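Local coordinates for protein D-alanyl-D-alanine carboxypeptidase (Streptococcus pneumoniae R6, PDB 1XP4) that probably removes the terminal D-alanine from peptidoglycan precursor peptides as a serine D-Ala-D-Ala carboxypeptidase, and so regulates cell wall synthesis, at residues 49-54 with 95-100; 115-120 with 124-129. All coordinates share one frame; numbering follows the deposited sequence.

Interaction 1: 49-54 with 95-100; sequences YLVYEA and ELLEAT
L97 of helix 93-103 meets two residues of helix 44-57, V51 and Y52, and its branched end does all the touching. V51 CG1 lies 4.3 Å from L97 CG, a methyl set against the fork of the leucine, where the backbones of the two segments come closest, the V51 and L97 CA atoms being 8.4 Å apart. While V51 touches the fork, Y52 reaches the CD1 methyl of the same leucine with the far end of its ring: CZ of Y52 is 4.1 Å from L97 CD1. The two side chains cross obliquely. Y52 gets there because CG stands beside its backbone N, chi1 -84°, which swings the ring toward helix 93-103 although its CB does not start in that direction. No hydrogen bond joins the segments, and the patch is small, 129 Å² summed over both sides, yet all three residues are buried. These are two helices of the penicillin-binding, beta-lactamase-like domain: helix 44-57 starts at K44 of the predicted S41-x-x-K44 motif, and helix 93-103 ends just before S104. L97 also packs on V48 and lies about 8 Å from K44, side chain to side chain. By contrast, other flanks of the two helices carry the partly exposed E53 and E95. E53 forms a salt bridge with K130, and the E95 carboxylate accepts a hydrogen bond at OE1 from the backbone N of T92. E98, though buried, pairs with K193.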
loop_
_atom_site.group_PDB
_atom_site.type_symbol
_atom_site.label_atom_id
_atom_site.label_comp_id
_atom_site.label_asym_id
_atom_site.label_seq_id
_atom_site.Cartn_x
_atom_site.Cartn_y
_atom_site.Cartn_z
ATOM N N TYR A 49 5.316 -5.338 -6.396
ATOM C CA TYR A 49 4.355 -4.731 -7.316
ATOM C C TYR A 49 4.699 -5.106 -8.745
ATOM O O TYR A 49 3.815 -5.336 -9.561
ATOM C CB TYR A 49 4.361 -3.209 -7.217
ATOM C CG TYR A 49 3.232 -2.560 -7.988
ATOM C CD1 TYR A 49 1.977 -2.380 -7.400
ATOM C CD2 TYR A 49 3.409 -2.134 -9.306
ATOM C CE1 TYR A 49 0.924 -1.783 -8.101
ATOM C CE2 TYR A 49 2.358 -1.537 -10.021
ATOM C CZ TYR A 49 1.119 -1.363 -9.409
ATOM O OH TYR A 49 0.082 -0.753 -10.082
ATOM N N LEU A 50 5.985 -5.153 -9.063
ATOM C CA LEU A 50 6.369 -5.508 -10.417
ATOM C C LEU A 50 6.095 -6.990 -10.678
ATOM O O LEU A 50 5.834 -7.398 -11.814
ATOM C CB LEU A 50 7.843 -5.162 -10.648
ATOM C CG LEU A 50 8.179 -3.666 -10.510
ATOM C CD1 LEU A 50 9.663 -3.444 -10.731
ATOM C CD2 LEU A 50 7.371 -2.855 -11.519
ATOM N N VAL A 51 6.131 -7.784 -9.612
ATOM C CA VAL A 51 5.885 -9.219 -9.701
ATOM C C VAL A 51 4.422 -9.510 -10.017
ATOM O O VAL A 51 4.117 -10.376 -10.843
ATOM C CB VAL A 51 6.241 -9.930 -8.387
ATOM C CG1 VAL A 51 5.991 -11.414 -8.528
ATOM C CG2 VAL A 51 7.696 -9.670 -8.027
ATOM N N TYR A 52 3.517 -8.800 -9.349
ATOM C CA TYR A 52 2.092 -8.984 -9.607
ATOM C C TYR A 52 1.784 -8.456 -11.004
ATOM O O TYR A 52 0.924 -8.991 -11.708
ATOM C CB TYR A 52 1.244 -8.244 -8.564
ATOM C CG TYR A 52 1.036 -9.021 -7.281
ATOM C CD1 TYR A 52 0.192 -10.128 -7.244
ATOM C CD2 TYR A 52 1.704 -8.671 -6.110
ATOM C CE1 TYR A 52 0.018 -10.871 -6.067
ATOM C CE2 TYR A 52 1.540 -9.406 -4.935
ATOM C CZ TYR A 52 0.696 -10.501 -4.923
ATOM O OH TYR A 52 0.533 -11.231 -3.771
ATOM N N GLU A 53 2.500 -7.413 -11.407
ATOM C CA GLU A 53 2.303 -6.833 -12.726
ATOM C C GLU A 53 2.749 -7.810 -13.811
ATOM O O GLU A 53 2.254 -7.768 -14.934
ATOM C CB GLU A 53 3.079 -5.528 -12.856
ATOM C CG GLU A 53 2.737 -4.761 -14.113
ATOM C CD GLU A 53 3.317 -3.362 -14.115
ATOM O OE1 GLU A 53 4.557 -3.234 -14.211
ATOM O OE2 GLU A 53 2.532 -2.393 -14.011
ATOM N N ALA A 54 3.693 -8.686 -13.476
ATOM C CA ALA A 54 4.173 -9.681 -14.429
ATOM C C ALA A 54 3.218 -10.873 -14.400
ATOM O O ALA A 54 3.040 -11.565 -15.401
ATOM C CB ALA A 54 5.581 -10.116 -14.073
ATOM N N GLU A 95 6.063 -19.383 -4.142
ATOM C CA GLU A 95 6.877 -19.730 -2.991
ATOM C C GLU A 95 7.791 -18.577 -2.593
ATOM O O GLU A 95 7.886 -18.228 -1.412
ATOM C CB GLU A 95 7.685 -20.997 -3.284
ATOM C CG GLU A 95 6.796 -22.197 -3.563
ATOM C CD GLU A 95 7.557 -23.504 -3.604
ATOM O OE1 GLU A 95 8.427 -23.667 -4.493
ATOM O OE2 GLU A 95 7.277 -24.371 -2.742
ATOM N N LEU A 96 8.452 -17.977 -3.576
ATOM C CA LEU A 96 9.341 -16.853 -3.305
ATOM C C LEU A 96 8.541 -15.646 -2.829
ATOM O O LEU A 96 8.953 -14.928 -1.917
ATOM C CB LEU A 96 10.134 -16.499 -4.557
ATOM C CG LEU A 96 11.059 -17.611 -5.045
ATOM C CD1 LEU A 96 11.718 -17.183 -6.344
ATOM C CD2 LEU A 96 12.101 -17.919 -3.973
ATOM N N LEU A 97 7.390 -15.429 -3.450
ATOM C CA LEU A 97 6.528 -14.322 -3.077
ATOM C C LEU A 97 6.158 -14.446 -1.602
ATOM O O LEU A 97 6.201 -13.474 -0.847
ATOM C CB LEU A 97 5.259 -14.350 -3.919
ATOM C CG LEU A 97 4.923 -13.080 -4.689
ATOM C CD1 LEU A 97 3.605 -13.298 -5.420
ATOM C CD2 LEU A 97 4.833 -11.898 -3.739
ATOM N N GLU A 98 5.787 -15.651 -1.200
ATOM C CA GLU A 98 5.411 -15.901 0.177
ATOM C C GLU A 98 6.642 -15.684 1.058
ATOM O O GLU A 98 6.561 -15.021 2.091
ATOM C CB GLU A 98 4.884 -17.335 0.318
ATOM C CG GLU A 98 3.913 -17.548 1.471
ATOM C CD GLU A 98 2.583 -18.132 1.013
ATOM O OE1 GLU A 98 1.989 -17.592 0.057
ATOM O OE2 GLU A 98 2.123 -19.124 1.614
ATOM N N ALA A 99 7.783 -16.229 0.639
ATOM C CA ALA A 99 9.026 -16.084 1.394
ATOM C C ALA A 99 9.440 -14.610 1.511
ATOM O O ALA A 99 9.932 -14.175 2.556
ATOM C CB ALA A 99 10.130 -16.889 0.737
ATOM N N THR A 100 9.230 -13.846 0.442
ATOM C CA THR A 100 9.578 -12.430 0.428
ATOM C C THR A 100 8.735 -11.590 1.389
ATOM O O THR A 100 9.269 -10.893 2.252
ATOM C CB THR A 100 9.429 -11.824 -0.998
ATOM O OG1 THR A 100 10.425 -12.377 -1.863
ATOM C CG2 THR A 100 9.603 -10.322 -0.970
#

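Interaction 2: 115-120 with 124-129; sequences KIAGSE and VDMMRA
This is a local contact between consecutive helices across a tight turn, apolar apart from one backbone bond, where helix 106-117 ends and helix 120-133 begins in the carboxypeptidase domain; selenomethionine M126 packs against I116 and A117. A117 CB approaches M126 SE to 3.8 Å, and the M126 chain then bends at its last torsion, chi3 59°, carrying CE to within 4.2 Å of I116 CG2. The I116 and M126 side chains run at about a right angle to one another. Between the helices G118 takes a positive phi of 91° as the first helix stops, and S119 serves as N-cap of the next, its side chain capping a backbone N in the first turn. That turn is held by V124 N donating to E120 O at 2.8 Å. Alongside it, E120 CG and V124 CG2 sit 4.2 Å apart. E120 is buried, and its carboxylate oxygens are hydrogen-bonded to the hydroxyls of Y71 (at OE1) and T144 (at OE2). F123, on the same helix as M126, also touches I116 and A117. Beyond this corner lies helix 44-57, on which both I116 and M126 rest.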
loop_
_atom_site.group_PDB
_atom_site.type_symbol
_atom_site.label_atom_id
_atom_site.label_comp_id
_atom_site.label_asym_id
_atom_site.label_seq_id
_atom_site.Cartn_x
_atom_site.Cartn_y
_atom_site.Cartn_z
ATOM N N LYS A 115 14.362 -13.206 -12.464
ATOM C CA LYS A 115 13.396 -13.927 -13.268
ATOM C C LYS A 115 12.590 -12.971 -14.137
ATOM O O LYS A 115 12.283 -13.282 -15.288
ATOM C CB LYS A 115 12.436 -14.698 -12.369
ATOM C CG LYS A 115 11.424 -15.546 -13.118
ATOM C CD LYS A 115 12.131 -16.639 -13.905
ATOM C CE LYS A 115 11.155 -17.671 -14.434
ATOM N NZ LYS A 115 11.839 -18.689 -15.271
ATOM N N ILE A 116 12.250 -11.806 -13.589
ATOM C CA ILE A 116 11.446 -10.839 -14.328
ATOM C C ILE A 116 12.215 -9.900 -15.252
ATOM O O ILE A 116 11.705 -9.528 -16.309
ATOM C CB ILE A 116 10.568 -9.983 -13.360
ATOM C CG1 ILE A 116 9.613 -10.893 -12.581
ATOM C CG2 ILE A 116 9.740 -8.954 -14.145
ATOM C CD1 ILE A 116 8.675 -10.158 -11.642
ATOM N N ALA A 117 13.433 -9.521 -14.876
ATOM C CA ALA A 117 14.211 -8.596 -15.700
ATOM C C ALA A 117 15.586 -9.091 -16.145
ATOM O O ALA A 117 16.332 -8.356 -16.804
ATOM C CB ALA A 117 14.359 -7.260 -14.971
ATOM N N GLY A 118 15.926 -10.327 -15.790
ATOM C CA GLY A 118 17.212 -10.873 -16.183
ATOM C C GLY A 118 18.275 -10.611 -15.145
ATOM O O GLY A 118 19.088 -11.478 -14.833
ATOM N N SER A 119 18.272 -9.406 -14.600
ATOM C CA SER A 119 19.250 -9.044 -13.580
ATOM C C SER A 119 18.629 -8.087 -12.566
ATOM O O SER A 119 17.636 -7.417 -12.851
ATOM C CB SER A 119 20.469 -8.381 -14.228
ATOM O OG SER A 119 20.130 -7.128 -14.800
ATOM N N GLU A 120 19.204 -8.028 -11.375
ATOM C CA GLU A 120 18.679 -7.119 -10.380
ATOM C C GLU A 120 18.803 -5.680 -10.910
ATOM O O GLU A 120 17.930 -4.847 -10.677
ATOM C CB GLU A 120 19.433 -7.285 -9.060
ATOM C CG GLU A 120 18.931 -6.358 -7.981
ATOM C CD GLU A 120 19.479 -6.675 -6.609
ATOM O OE1 GLU A 120 20.681 -7.014 -6.515
ATOM O OE2 GLU A 120 18.707 -6.562 -5.626
ATOM N N VAL A 124 15.955 -2.953 -11.064
ATOM C CA VAL A 124 16.018 -1.668 -10.374
ATOM C C VAL A 124 15.587 -0.526 -11.301
ATOM O O VAL A 124 14.872 0.393 -10.886
ATOM C CB VAL A 124 17.438 -1.366 -9.833
ATOM C CG1 VAL A 124 17.498 0.076 -9.319
ATOM C CG2 VAL A 124 17.793 -2.346 -8.700
ATOM N N ASP A 125 16.015 -0.582 -12.557
ATOM C CA ASP A 125 15.633 0.450 -13.497
ATOM C C ASP A 125 14.122 0.406 -13.648
ATOM O O ASP A 125 13.473 1.435 -13.854
ATOM C CB ASP A 125 16.314 0.232 -14.846
ATOM C CG ASP A 125 17.822 0.439 -14.781
ATOM O OD1 ASP A 125 18.280 1.324 -14.021
ATOM O OD2 ASP A 125 18.551 -0.275 -15.502
HETATM N N MSE A 126 13.558 -0.791 -13.540
HETATM C CA MSE A 126 12.119 -0.936 -13.648
HETATM C C MSE A 126 11.454 -0.285 -12.445
HETATM O O MSE A 126 10.445 0.414 -12.588
HETATM C CB MSE A 126 11.723 -2.415 -13.729
HETATM C CG MSE A 126 11.880 -3.029 -15.110
HETATM SE SE MSE A 126 11.423 -4.907 -15.200
HETATM C CE MSE A 126 9.597 -4.805 -14.591
HETATM N N MSE A 127 12.005 -0.497 -11.253
HETATM C CA MSE A 127 11.388 0.112 -10.087
HETATM C C MSE A 127 11.618 1.621 -10.054
HETATM O O MSE A 127 10.827 2.366 -9.465
HETATM C CB MSE A 127 11.834 -0.579 -8.777
HETATM C CG MSE A 127 13.229 -1.174 -8.743
HETATM SE SE MSE A 127 13.503 -2.517 -7.323
HETATM C CE MSE A 127 12.978 -1.492 -5.768
ATOM N N ARG A 128 12.679 2.086 -10.707
ATOM C CA ARG A 128 12.933 3.523 -10.755
ATOM C C ARG A 128 11.889 4.154 -11.667
ATOM O O ARG A 128 11.403 5.255 -11.413
ATOM C CB ARG A 128 14.328 3.822 -11.308
ATOM C CG ARG A 128 15.447 3.456 -10.375
ATOM C CD ARG A 128 16.807 3.803 -10.944
ATOM N NE ARG A 128 17.870 3.495 -9.990
ATOM C CZ ARG A 128 19.158 3.750 -10.197
ATOM N NH1 ARG A 128 19.543 4.320 -11.330
ATOM N NH2 ARG A 128 20.064 3.436 -9.274
ATOM N N ALA A 129 11.546 3.440 -12.731
ATOM C CA ALA A 129 10.579 3.936 -13.689
ATOM C C ALA A 129 9.196 3.943 -13.082
ATOM O O ALA A 129 8.468 4.933 -13.189
ATOM C CB ALA A 129 10.594 3.080 -14.936
#

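From the N terminus, helix 44-57 comes first; interaction 1 brings helix 93-103 back onto it, closing a loop of 40 residues that includes helix 70-74. The chain then passes S104, probably part of the active site, and enters helix 106-117, whose end meets helix 120-133 in interaction 2 across the two-residue turn 118-119. The two contacts follow in series, neither nesting nor crossing, with centres about 13 Å apart. Helix 44-57 joins them: the I116 CD1 methyl lies 3.5 Å from V51 CA, and L50 CD1 lies 3.8 Å from M126 CB. Helices 93-103, 106-117 and 120-133 are thereby gathered around that one helix.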